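Local coordinates for protein DNA double-strand break repair nuclease NurA (Sulfolobus solfataricus, PDB 2YGK) that is a manganese-dependent nuclease that probably acts with the HerA helicase to resect DNA ends in double-strand break repair, at residues 185-190 and 249-254. Numbering follows the deposited sequence.
Sequences LVSKII and EVLRKM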
loop_
_atom_site.group_PDB
_atom_site.type_symbol
_atom_site.label_atom_id
_atom_site.label_comp_id
_atom_site.label_asym_id
_atom_site.label_seq_id
_atom_site.Cartn_x
_atom_site.Cartn_y
_atom_site.Cartn_z
ATOM N N LEU A 185 24.014 0.461 -7.572
ATOM C CA LEU A 185 24.485 0.750 -6.215
ATOM C C LEU A 185 24.755 -0.481 -5.336
ATOM O O LEU A 185 25.752 -0.528 -4.604
ATOM C CB LEU A 185 23.491 1.680 -5.529
ATOM C CG LEU A 185 23.550 3.080 -6.106
ATOM C CD1 LEU A 185 22.413 3.907 -5.546
ATOM C CD2 LEU A 185 24.909 3.748 -5.831
ATOM N N VAL A 186 23.859 -1.465 -5.360
ATOM C CA VAL A 186 24.140 -2.730 -4.646
ATOM C C VAL A 186 25.418 -3.297 -5.203
ATOM O O VAL A 186 26.275 -3.737 -4.457
ATOM C CB VAL A 186 23.041 -3.775 -4.838
ATOM C CG1 VAL A 186 23.507 -5.134 -4.397
ATOM C CG2 VAL A 186 21.786 -3.353 -4.080
ATOM N N SER A 187 25.548 -3.268 -6.522
ATOM C CA SER A 187 26.704 -3.894 -7.164
ATOM C C SER A 187 28.036 -3.303 -6.740
ATOM O O SER A 187 29.015 -4.029 -6.639
ATOM C CB SER A 187 26.594 -3.816 -8.684
ATOM O OG SER A 187 25.499 -4.597 -9.097
ATOM N N LYS A 188 28.073 -1.996 -6.502
ATOM C CA LYS A 188 29.286 -1.355 -6.029
ATOM C C LYS A 188 29.580 -1.787 -4.598
ATOM O O LYS A 188 30.720 -2.059 -4.248
ATOM C CB LYS A 188 29.187 0.166 -6.137
ATOM C CG LYS A 188 29.049 0.631 -7.601
ATOM C CD LYS A 188 30.101 1.686 -8.022
ATOM C CE LYS A 188 31.539 1.121 -8.070
ATOM N NZ LYS A 188 31.903 0.497 -9.383
ATOM N N ILE A 189 28.530 -1.870 -3.785
ATOM C CA ILE A 189 28.661 -2.244 -2.384
ATOM C C ILE A 189 29.250 -3.662 -2.244
ATOM O O ILE A 189 30.172 -3.879 -1.489
ATOM C CB ILE A 189 27.328 -2.114 -1.672
ATOM C CG1 ILE A 189 26.913 -0.641 -1.622
ATOM C CG2 ILE A 189 27.416 -2.652 -0.267
ATOM C CD1 ILE A 189 25.415 -0.412 -1.270
ATOM N N ILE A 190 28.716 -4.585 -3.023
ATOM C CA ILE A 190 29.165 -5.953 -3.047
ATOM C C ILE A 190 30.613 -6.044 -3.432
ATOM O O ILE A 190 31.376 -6.755 -2.800
ATOM C CB ILE A 190 28.380 -6.810 -4.049
ATOM C CG1 ILE A 190 26.896 -6.849 -3.684
ATOM C CG2 ILE A 190 28.918 -8.240 -4.059
ATOM C CD1 ILE A 190 26.631 -7.349 -2.275
ATOM N N GLU A 249 25.643 -6.501 -14.464
ATOM C CA GLU A 249 25.870 -7.837 -15.009
ATOM C C GLU A 249 26.814 -8.652 -14.123
ATOM O O GLU A 249 26.578 -9.835 -13.960
ATOM C CB GLU A 249 26.343 -7.772 -16.467
ATOM C CG GLU A 249 25.190 -7.503 -17.451
ATOM C CD GLU A 249 25.480 -6.376 -18.435
ATOM O OE1 GLU A 249 26.647 -6.250 -18.867
ATOM O OE2 GLU A 249 24.543 -5.611 -18.776
ATOM N N VAL A 250 27.817 -8.018 -13.496
ATOM C CA VAL A 250 28.704 -8.714 -12.524
ATOM C C VAL A 250 27.987 -9.172 -11.212
ATOM O O VAL A 250 28.577 -9.799 -10.343
ATOM C CB VAL A 250 30.011 -7.915 -12.203
ATOM C CG1 VAL A 250 30.971 -8.744 -11.332
ATOM C CG2 VAL A 250 30.735 -7.514 -13.481
ATOM N N LEU A 251 26.704 -8.864 -11.097
ATOM C CA LEU A 251 25.873 -9.271 -9.979
ATOM C C LEU A 251 24.967 -10.443 -10.340
ATOM O O LEU A 251 24.262 -10.965 -9.491
ATOM C CB LEU A 251 25.016 -8.076 -9.591
ATOM C CG LEU A 251 24.234 -8.092 -8.298
ATOM C CD1 LEU A 251 25.176 -8.290 -7.113
ATOM C CD2 LEU A 251 23.470 -6.785 -8.227
ATOM N N ARG A 252 24.980 -10.851 -11.607
ATOM C CA ARG A 252 24.116 -11.940 -12.061
ATOM C C ARG A 252 24.599 -13.317 -11.577
ATOM O O ARG A 252 23.769 -14.152 -11.220
ATOM C CB ARG A 252 23.926 -11.913 -13.583
ATOM C CG ARG A 252 23.049 -10.765 -14.104
ATOM C CD ARG A 252 22.999 -10.730 -15.655
ATOM N NE ARG A 252 22.039 -9.735 -16.164
ATOM C CZ ARG A 252 20.994 -9.981 -16.960
ATOM N NH1 ARG A 252 20.731 -11.211 -17.401
ATOM N NH2 ARG A 252 20.204 -8.974 -17.332
ATOM N N LYS A 253 25.914 -13.563 -11.535
ATOM C CA LYS A 253 26.439 -14.785 -10.860
ATOM C C LYS A 253 26.873 -14.483 -9.432
ATOM O O LYS A 253 27.919 -14.988 -8.984
ATOM C CB LYS A 253 27.601 -15.500 -11.605
ATOM C CG LYS A 253 28.555 -14.585 -12.306
ATOM C CD LYS A 253 29.733 -15.248 -13.056
ATOM C CE LYS A 253 30.217 -14.464 -14.314
ATOM N NZ LYS A 253 30.860 -15.330 -15.299
HETATM N N MSE A 254 26.098 -13.671 -8.710
HETATM C CA MSE A 254 26.331 -13.576 -7.289
HETATM C C MSE A 254 25.520 -14.678 -6.665
HETATM O O MSE A 254 24.323 -14.801 -6.915
HETATM C CB MSE A 254 26.013 -12.199 -6.688
HETATM C CG MSE A 254 27.190 -11.202 -6.796
HETATM SE SE MSE A 254 29.047 -11.967 -6.656
HETATM C CE MSE A 254 30.051 -10.386 -7.176
#
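With CG anti to the backbone N (chi1 -168°), Leu251 sends its forked end to the helix face made by Val186, Ser187 and Ile190, and the two methyls part there. Leu251 CD2 lies 4.2 Å from Val186 CG1. Leu251 CD1 turns instead to Ile190 and meets Ile190 CG1 at 4.1 Å. In both pairs the side chains cross at about a right angle. Ser187 approaches from a different direction, its OG and Val186 CG1 standing roughly at right angles as seen from Leu251 CD2. Ser187 OG makes an ordinary contact with Leu251 CB at 3.5 Å; its 3.1 Å approach to Leu251 CD2 is unusually short and may reflect the precision of the model. No hydrogen bond spans the two segments, and this hydroxyl is instead bonded to the carbonyl O of Gln183, one turn earlier in the helix. The contact packs a loop against helix 171-193 in the RNase H-like fold of NurA: residues 249-254 precede strand 255-262 of the mixed central sheet, and Leu251 to Met254 form a type I beta turn. Met254, modelled as selenomethionine, adds a contact to Ile190 alone. Its chain bends at chi2 and runs past Ile190 in the opposite direction, leaving Met254 CE 4.0 Å from Ile190 CG2. Replacing Leu251 with alanine would probably open a gap against Val186 and Ile190 and leave the turn held to these helix residues mainly by the Met254 methyl. Leu185 and Ile189 pack on helix 104-123, placing helix 171-193 between that helix and the loop. The bound manganese lies about 13 Å from the Val186 side chain.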